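PDB 2J0W: lysine-sensitive aspartokinase 3 from Escherichia coli, which catalyses the ATP-dependent phosphorylation of L-aspartate to 4-phospho-L-aspartate, the first step of lysine biosynthesis, and is feedback-inhibited by lysine. Local coordinates for residues A[214-226]-A[272-286]. Numbering follows the deposited sequence.
Sequences ASRVDIWTDVPGI and IPVFVGSSKDPRAGG. With ADP (adenosine-5'-diphosphate), chain D.
G277 O takes the backbone N-H of T221 at 2.7 Å and a CA-H···O contact from W220 CA at 3.2 Å. The same parallel ladder runs back through G277 N to I219 O (3.0 Å) and forward to S279 N on T221 O. Over one face of the pair, F275 turns its ring edge to the six-membered ring of W220 in a T-shaped stack, F275 CE2 3.7 Å from W220 CH2 and the planes 65° apart. W220 CG lies anti to its carbonyl carbon (chi1 -68°), which swings the indole across G277, where a CB would press on W220 CZ3 and clash with F275 CE2; P282 CB lies 4.0 Å from W220 CZ3. Replacing W220 with alanine would probably leave the F275 edge and P282 without their partner and open a gap above G277. On the other face, I219 CG1 packs on V274 CG1 at 3.6 Å. At the strand's C-terminal end T221 OG1 donates to ADP O1B (3.0 Å), and D222 OD1, just beyond, accepts from the ribose O3', so the end of the paired strand supplies part of the ADP pocket of this amino acid kinase fold. Strand 216-221 lies between strands 5-9 and 274-278; F9 stacks on W220, and helix 200-211 packs against V217 and I219.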
ATOM      1  N   ALA A 214      32.929  15.559   9.891  1.00 62.51           N
ATOM      2  CA  ALA A 214      32.881  15.919  11.302  1.00 60.17           C
ATOM      3  C   ALA A 214      32.696  14.682  12.166  1.00 59.39           C
ATOM      4  O   ALA A 214      32.153  13.665  11.722  1.00 56.14           O
ATOM      5  CB  ALA A 214      31.729  16.881  11.550  1.00 60.82           C
ATOM      6  N   SER A 215      33.145  14.785  13.409  1.00 60.14           N
ATOM      7  CA  SER A 215      33.024  13.701  14.358  1.00 59.12           C
ATOM      8  C   SER A 215      31.629  13.725  14.943  1.00 57.06           C
ATOM      9  O   SER A 215      31.172  12.735  15.517  1.00 57.90           O
ATOM     10  CB  SER A 215      34.035  13.855  15.496  1.00 64.72           C
ATOM     11  OG  SER A 215      34.879  14.972  15.304  1.00 79.70           O
ATOM     12  N   ARG A 216      30.943  14.856  14.824  1.00 56.51           N
ATOM     13  CA  ARG A 216      29.598  14.955  15.391  1.00 55.17           C
ATOM     14  C   ARG A 216      28.824  16.239  15.096  1.00 56.72           C
ATOM     15  O   ARG A 216      29.384  17.262  14.700  1.00 57.66           O
ATOM     16  CB  ARG A 216      29.665  14.792  16.905  1.00 50.70           C
ATOM     17  CG  ARG A 216      28.317  14.878  17.613  1.00 61.72           C
ATOM     18  CD  ARG A 216      28.494  14.886  19.117  1.00 66.02           C
ATOM     19  NE  ARG A 216      29.619  15.735  19.485  1.00 75.13           N
ATOM     20  CZ  ARG A 216      29.910  16.093  20.727  1.00 77.57           C
ATOM     21  NH1 ARG A 216      29.152  15.675  21.732  1.00 81.36           N
ATOM     22  NH2 ARG A 216      30.962  16.871  20.954  1.00 69.53           N
ATOM     23  N   VAL A 217      27.519  16.167  15.329  1.00 55.21           N
ATOM     24  CA  VAL A 217      26.605  17.274  15.129  1.00 50.31           C
ATOM     25  C   VAL A 217      25.806  17.467  16.398  1.00 49.31           C
ATOM     26  O   VAL A 217      25.296  16.493  16.964  1.00 47.63           O
ATOM     27  CB  VAL A 217      25.627  16.939  14.011  1.00 54.40           C
ATOM     28  CG1 VAL A 217      24.509  17.969  13.973  1.00 50.53           C
ATOM     29  CG2 VAL A 217      26.355  16.857  12.695  1.00 50.49           C
ATOM     30  N   ASP A 218      25.696  18.705  16.859  1.00 50.77           N
ATOM     31  CA  ASP A 218      24.903  18.967  18.054  1.00 54.21           C
ATOM     32  C   ASP A 218      23.676  19.850  17.754  1.00 55.95           C
ATOM     33  O   ASP A 218      23.803  20.995  17.313  1.00 57.03           O
ATOM     34  CB  ASP A 218      25.750  19.629  19.151  1.00 56.62           C
ATOM     35  CG  ASP A 218      26.661  18.645  19.870  1.00 63.52           C
ATOM     36  OD1 ASP A 218      26.226  17.499  20.120  1.00 63.33           O
ATOM     37  OD2 ASP A 218      27.811  19.026  20.193  1.00 70.75           O
ATOM     38  N   ILE A 219      22.487  19.308  17.987  1.00 52.78           N
ATOM     39  CA  ILE A 219      21.258  20.052  17.755  1.00 51.37           C
ATOM     40  C   ILE A 219      20.780  20.663  19.074  1.00 53.74           C
ATOM     41  O   ILE A 219      20.337  19.949  19.978  1.00 55.84           O
ATOM     42  CB  ILE A 219      20.132  19.129  17.190  1.00 48.03           C
ATOM     43  CG1 ILE A 219      20.607  18.453  15.905  1.00 50.63           C
ATOM     44  CG2 ILE A 219      18.864  19.936  16.911  1.00 40.36           C
ATOM     45  CD1 ILE A 219      21.150  19.407  14.860  1.00 54.84           C
ATOM     46  N   TRP A 220      20.867  21.981  19.189  1.00 52.36           N
ATOM     47  CA  TRP A 220      20.428  22.652  20.404  1.00 54.19           C
ATOM     48  C   TRP A 220      19.040  23.257  20.215  1.00 52.55           C
ATOM     49  O   TRP A 220      18.867  24.202  19.462  1.00 52.14           O
ATOM     50  CB  TRP A 220      21.449  23.723  20.802  1.00 57.96           C
ATOM     51  CG  TRP A 220      22.765  23.120  21.256  1.00 58.75           C
ATOM     52  CD1 TRP A 220      23.937  23.050  20.548  1.00 56.30           C
ATOM     53  CD2 TRP A 220      23.001  22.423  22.484  1.00 57.60           C
ATOM     54  NE1 TRP A 220      24.882  22.345  21.259  1.00 58.12           N
ATOM     55  CE2 TRP A 220      24.332  21.950  22.452  1.00 62.01           C
ATOM     56  CE3 TRP A 220      22.210  22.147  23.612  1.00 58.88           C
ATOM     57  CZ2 TRP A 220      24.891  21.220  23.503  1.00 63.16           C
ATOM     58  CZ3 TRP A 220      22.767  21.420  24.656  1.00 55.75           C
ATOM     59  CH2 TRP A 220      24.095  20.967  24.594  1.00 58.60           C
ATOM     60  N   THR A 221      18.050  22.703  20.904  1.00 51.62           N
ATOM     61  CA  THR A 221      16.686  23.189  20.770  1.00 50.83           C
ATOM     62  C   THR A 221      16.103  23.721  22.074  1.00 48.56           C
ATOM     63  O   THR A 221      16.848  24.164  22.942  1.00 47.36           O
ATOM     64  CB  THR A 221      15.774  22.083  20.190  1.00 52.59           C
ATOM     65  OG1 THR A 221      14.418  22.543  20.154  1.00 63.24           O
ATOM     66  CG2 THR A 221      15.860  20.841  21.025  1.00 43.86           C
ATOM     67  N   ASP A 222      14.776  23.683  22.204  1.00 47.15           N
ATOM     68  CA  ASP A 222      14.086  24.177  23.394  1.00 49.25           C
ATOM     69  C   ASP A 222      13.499  23.026  24.223  1.00 54.98           C
ATOM     70  O   ASP A 222      12.562  23.206  25.009  1.00 53.01           O
ATOM     71  CB  ASP A 222      12.972  25.145  22.979  1.00 46.39           C
ATOM     72  CG  ASP A 222      11.811  24.451  22.287  1.00 48.45           C
ATOM     73  OD1 ASP A 222      11.913  23.240  22.015  1.00 43.77           O
ATOM     74  OD2 ASP A 222      10.788  25.113  22.013  1.00 57.32           O
ATOM     75  N   VAL A 223      14.063  21.837  24.031  1.00 59.08           N
ATOM     76  CA  VAL A 223      13.636  20.630  24.734  1.00 58.18           C
ATOM     77  C   VAL A 223      14.860  19.736  24.869  1.00 60.68           C
ATOM     78  O   VAL A 223      15.532  19.454  23.888  1.00 64.41           O
ATOM     79  CB  VAL A 223      12.546  19.894  23.946  1.00 54.69           C
ATOM     80  CG1 VAL A 223      12.749  18.396  24.051  1.00 63.57           C
ATOM     81  CG2 VAL A 223      11.187  20.286  24.478  1.00 40.19           C
ATOM     82  N   PRO A 224      15.149  19.262  26.090  1.00 62.27           N
ATOM     83  CA  PRO A 224      16.296  18.402  26.390  1.00 61.96           C
ATOM     84  C   PRO A 224      16.243  16.996  25.820  1.00 64.78           C
ATOM     85  O   PRO A 224      15.908  16.054  26.536  1.00 65.33           O
ATOM     86  CB  PRO A 224      16.312  18.398  27.905  1.00 59.15           C
ATOM     87  CG  PRO A 224      14.870  18.375  28.217  1.00 61.65           C
ATOM     88  CD  PRO A 224      14.306  19.426  27.286  1.00 64.24           C
ATOM     89  N   GLY A 225      16.585  16.863  24.536  1.00 67.33           N
ATOM     90  CA  GLY A 225      16.590  15.563  23.876  1.00 68.19           C
ATOM     91  C   GLY A 225      15.357  15.189  23.067  1.00 67.11           C
ATOM     92  O   GLY A 225      14.481  16.019  22.826  1.00 72.25           O
ATOM     93  N   ILE A 226      15.299  13.930  22.640  1.00 63.11           N
ATOM     94  CA  ILE A 226      14.176  13.401  21.866  1.00 59.95           C
ATOM     95  C   ILE A 226      13.293  12.587  22.833  1.00 58.85           C
ATOM     96  O   ILE A 226      13.778  11.676  23.507  1.00 57.72           O
ATOM     97  CB  ILE A 226      14.691  12.474  20.720  1.00 62.24           C
ATOM     98  CG1 ILE A 226      15.665  13.239  19.820  1.00 59.46           C
ATOM     99  CG2 ILE A 226      13.529  11.948  19.884  1.00 52.03           C
ATOM    100  CD1 ILE A 226      16.338  12.360  18.769  1.00 52.80           C
ATOM    101  N   ILE A 272      27.659   9.920  11.237  1.00 68.19           N
ATOM    102  CA  ILE A 272      27.949  11.049  12.118  1.00 63.78           C
ATOM    103  C   ILE A 272      26.864  11.180  13.175  1.00 64.37           C
ATOM    104  O   ILE A 272      25.804  11.770  12.954  1.00 63.53           O
ATOM    105  CB  ILE A 272      28.060  12.363  11.330  1.00 62.63           C
ATOM    106  CG1 ILE A 272      29.216  12.273  10.315  1.00 64.45           C
ATOM    107  CG2 ILE A 272      28.303  13.523  12.294  1.00 61.06           C
ATOM    108  CD1 ILE A 272      29.379  13.501   9.414  1.00 56.80           C
ATOM    109  N   PRO A 273      27.124  10.627  14.364  1.00 63.55           N
ATOM    110  CA  PRO A 273      26.147  10.685  15.455  1.00 59.03           C
ATOM    111  C   PRO A 273      25.667  12.120  15.671  1.00 54.38           C
ATOM    112  O   PRO A 273      26.415  13.067  15.446  1.00 50.98           O
ATOM    113  CB  PRO A 273      26.927  10.116  16.641  1.00 57.04           C
ATOM    114  CG  PRO A 273      28.319  10.551  16.355  1.00 59.76           C
ATOM    115  CD  PRO A 273      28.459  10.269  14.874  1.00 61.34           C
ATOM    116  N   VAL A 274      24.422  12.264  16.116  1.00 54.29           N
ATOM    117  CA  VAL A 274      23.804  13.571  16.333  1.00 50.98           C
ATOM    118  C   VAL A 274      23.280  13.686  17.757  1.00 50.30           C
ATOM    119  O   VAL A 274      22.599  12.785  18.243  1.00 52.58           O
ATOM    120  CB  VAL A 274      22.616  13.773  15.326  1.00 51.33           C
ATOM    121  CG1 VAL A 274      21.826  15.026  15.659  1.00 46.80           C
ATOM    122  CG2 VAL A 274      23.147  13.858  13.899  1.00 50.86           C
ATOM    123  N   PHE A 275      23.609  14.794  18.418  1.00 48.92           N
ATOM    124  CA  PHE A 275      23.155  15.025  19.779  1.00 48.23           C
ATOM    125  C   PHE A 275      22.016  16.052  19.853  1.00 50.62           C
ATOM    126  O   PHE A 275      22.043  17.071  19.155  1.00 52.96           O
ATOM    127  CB  PHE A 275      24.299  15.505  20.657  1.00 51.22           C
ATOM    128  CG  PHE A 275      23.857  15.858  22.033  1.00 56.96           C
ATOM    129  CD1 PHE A 275      23.459  14.862  22.910  1.00 57.84           C
ATOM    130  CD2 PHE A 275      23.752  17.185  22.425  1.00 58.78           C
ATOM    131  CE1 PHE A 275      22.961  15.172  24.161  1.00 59.61           C
ATOM    132  CE2 PHE A 275      23.249  17.513  23.679  1.00 61.41           C
ATOM    133  CZ  PHE A 275      22.850  16.502  24.551  1.00 57.82           C
ATOM    134  N   VAL A 276      21.037  15.806  20.724  1.00 47.75           N
ATOM    135  CA  VAL A 276      19.888  16.699  20.838  1.00 49.46           C
ATOM    136  C   VAL A 276      19.600  17.155  22.269  1.00 48.73           C
ATOM    137  O   VAL A 276      19.157  16.362  23.098  1.00 41.56           O
ATOM    138  CB  VAL A 276      18.574  16.023  20.270  1.00 54.86           C
ATOM    139  CG1 VAL A 276      17.418  17.035  20.241  1.00 37.16           C
ATOM    140  CG2 VAL A 276      18.814  15.468  18.869  1.00 50.45           C
ATOM    141  N   GLY A 277      19.816  18.446  22.540  1.00 51.24           N
ATOM    142  CA  GLY A 277      19.567  18.972  23.871  1.00 50.39           C
ATOM    143  C   GLY A 277      19.034  20.392  23.897  1.00 56.26           C
ATOM    144  O   GLY A 277      19.021  21.086  22.872  1.00 57.11           O
ATOM    145  N   SER A 278      18.595  20.810  25.086  1.00 58.17           N
ATOM    146  CA  SER A 278      18.045  22.144  25.342  1.00 56.14           C
ATOM    147  C   SER A 278      19.172  23.169  25.429  1.00 57.26           C
ATOM    148  O   SER A 278      20.218  22.892  26.009  1.00 56.49           O
ATOM    149  CB  SER A 278      17.260  22.130  26.661  1.00 55.63           C
ATOM    150  OG  SER A 278      16.669  23.387  26.951  1.00 53.81           O
ATOM    151  N   SER A 279      18.960  24.347  24.850  1.00 57.37           N
ATOM    152  CA  SER A 279      19.977  25.392  24.877  1.00 60.36           C
ATOM    153  C   SER A 279      19.817  26.211  26.151  1.00 62.58           C
ATOM    154  O   SER A 279      20.705  26.975  26.541  1.00 60.84           O
ATOM    155  CB  SER A 279      19.839  26.302  23.659  1.00 60.50           C
ATOM    156  OG  SER A 279      18.576  26.945  23.662  1.00 71.06           O
ATOM    157  N   LYS A 280      18.674  26.041  26.796  1.00 64.78           N
ATOM    158  CA  LYS A 280      18.388  26.751  28.028  1.00 71.49           C
ATOM    159  C   LYS A 280      18.640  25.867  29.246  1.00 74.09           C
ATOM    160  O   LYS A 280      18.394  26.292  30.374  1.00 76.73           O
ATOM    161  CB  LYS A 280      16.930  27.221  28.038  1.00 76.83           C
ATOM    162  CG  LYS A 280      16.584  28.150  26.899  1.00 91.01           C
ATOM    163  CD  LYS A 280      15.197  28.736  27.074  1.00107.98           C
ATOM    164  CE  LYS A 280      14.915  29.782  26.004  1.00117.91           C
ATOM    165  NZ  LYS A 280      13.605  30.453  26.226  1.00127.14           N
ATOM    166  N   ASP A 281      19.130  24.648  29.025  1.00 73.61           N
ATOM    167  CA  ASP A 281      19.380  23.731  30.135  1.00 71.65           C
ATOM    168  C   ASP A 281      20.203  22.509  29.723  1.00 69.68           C
ATOM    169  O   ASP A 281      19.703  21.385  29.689  1.00 69.63           O
ATOM    170  CB  ASP A 281      18.040  23.294  30.740  1.00 70.51           C
ATOM    171  CG  ASP A 281      18.205  22.522  32.032  1.00 72.23           C
ATOM    172  OD1 ASP A 281      19.147  22.824  32.797  1.00 75.95           O
ATOM    173  OD2 ASP A 281      17.375  21.628  32.293  1.00 72.48           O
ATOM    174  N   PRO A 282      21.491  22.720  29.414  1.00 67.34           N
ATOM    175  CA  PRO A 282      22.438  21.683  28.992  1.00 67.94           C
ATOM    176  C   PRO A 282      22.897  20.659  30.019  1.00 72.24           C
ATOM    177  O   PRO A 282      23.792  19.859  29.742  1.00 72.24           O
ATOM    178  CB  PRO A 282      23.600  22.491  28.433  1.00 67.06           C
ATOM    179  CG  PRO A 282      23.563  23.728  29.257  1.00 71.23           C
ATOM    180  CD  PRO A 282      22.100  24.055  29.298  1.00 66.03           C
ATOM    181  N   ARG A 283      22.294  20.675  31.200  1.00 76.45           N
ATOM    182  CA  ARG A 283      22.665  19.722  32.233  1.00 79.53           C
ATOM    183  C   ARG A 283      21.494  18.815  32.549  1.00 79.95           C
ATOM    184  O   ARG A 283      21.530  18.013  33.489  1.00 79.75           O
ATOM    185  CB  ARG A 283      23.137  20.446  33.492  1.00 86.49           C
ATOM    186  CG  ARG A 283      22.205  21.537  33.986  1.00 97.60           C
ATOM    187  CD  ARG A 283      22.857  22.297  35.132  1.00105.40           C
ATOM    188  NE  ARG A 283      24.238  22.664  34.814  1.00109.36           N
ATOM    189  CZ  ARG A 283      24.986  23.481  35.548  1.00113.18           C
ATOM    190  NH1 ARG A 283      24.488  24.027  36.651  1.00116.14           N
ATOM    191  NH2 ARG A 283      26.234  23.752  35.183  1.00112.65           N
ATOM    192  N   ALA A 284      20.434  18.962  31.768  1.00 78.32           N
ATOM    193  CA  ALA A 284      19.287  18.106  31.957  1.00 76.77           C
ATOM    194  C   ALA A 284      19.667  16.884  31.141  1.00 73.65           C
ATOM    195  O   ALA A 284      19.270  15.767  31.464  1.00 74.39           O
ATOM    196  CB  ALA A 284      18.022  18.758  31.413  1.00 75.76           C
ATOM    197  N   GLY A 285      20.473  17.111  30.101  1.00 70.43           N
ATOM    198  CA  GLY A 285      20.916  16.024  29.243  1.00 72.29           C
ATOM    199  C   GLY A 285      20.044  15.778  28.015  1.00 73.53           C
ATOM    200  O   GLY A 285      18.810  15.778  28.085  1.00 73.55           O
ATOM    201  N   GLY A 286      20.685  15.551  26.877  1.00 71.94           N
ATOM    202  CA  GLY A 286      19.927  15.308  25.667  1.00 70.58           C
ATOM    203  C   GLY A 286      20.012  13.878  25.177  1.00 70.54           C
ATOM    204  O   GLY A 286      20.542  12.999  25.857  1.00 71.16           O
TER
HETATM  205  PB  ADP D 820      14.253  24.392  16.713  1.00 54.19           P
HETATM  206  O1B ADP D 820      15.231  24.186  17.806  1.00 58.10           O
HETATM  207  O2B ADP D 820      14.171  25.837  16.285  1.00 57.23           O
HETATM  208  O3B ADP D 820      14.561  23.473  15.485  1.00 61.57           O
HETATM  209  PA  ADP D 820      11.533  23.363  16.721  1.00 48.62           P
HETATM  210  O1A ADP D 820      10.318  24.040  17.237  1.00 40.42           O
HETATM  211  O2A ADP D 820      11.680  23.313  15.233  1.00 47.24           O
HETATM  212  O3A ADP D 820      12.829  24.022  17.327  1.00 40.30           O
HETATM  213  O5' ADP D 820      11.398  21.900  17.388  1.00 49.04           O
HETATM  214  C5' ADP D 820      11.512  21.520  18.796  1.00 39.04           C
HETATM  215  C4' ADP D 820      10.151  20.994  19.217  1.00 39.60           C
HETATM  216  O4' ADP D 820       9.615  19.850  18.491  1.00 46.89           O
HETATM  217  C3' ADP D 820       9.948  20.585  20.653  1.00 48.89           C
HETATM  218  O3' ADP D 820       9.992  21.840  21.370  1.00 52.51           O
HETATM  219  C2' ADP D 820       8.594  19.914  20.567  1.00 46.84           C
HETATM  220  O2' ADP D 820       7.540  20.862  20.603  1.00 53.91           O
HETATM  221  C1' ADP D 820       8.612  19.208  19.259  1.00 50.60           C
HETATM  222  N9  ADP D 820       8.705  17.672  19.323  1.00 54.44           N
HETATM  223  C8  ADP D 820       7.854  16.898  18.615  1.00 55.18           C
HETATM  224  N7  ADP D 820       8.028  15.600  18.752  1.00 55.99           N
HETATM  225  C5  ADP D 820       9.067  15.518  19.596  1.00 52.39           C
HETATM  226  C6  ADP D 820       9.731  14.357  20.141  1.00 55.22           C
HETATM  227  N6  ADP D 820       9.415  13.140  19.862  1.00 55.44           N
HETATM  228  N1  ADP D 820      10.794  14.648  21.016  1.00 59.68           N
HETATM  229  C2  ADP D 820      11.176  15.960  21.347  1.00 57.86           C
HETATM  230  N3  ADP D 820      10.545  17.054  20.832  1.00 52.07           N
HETATM  231  C4  ADP D 820       9.520  16.794  19.984  1.00 49.01           C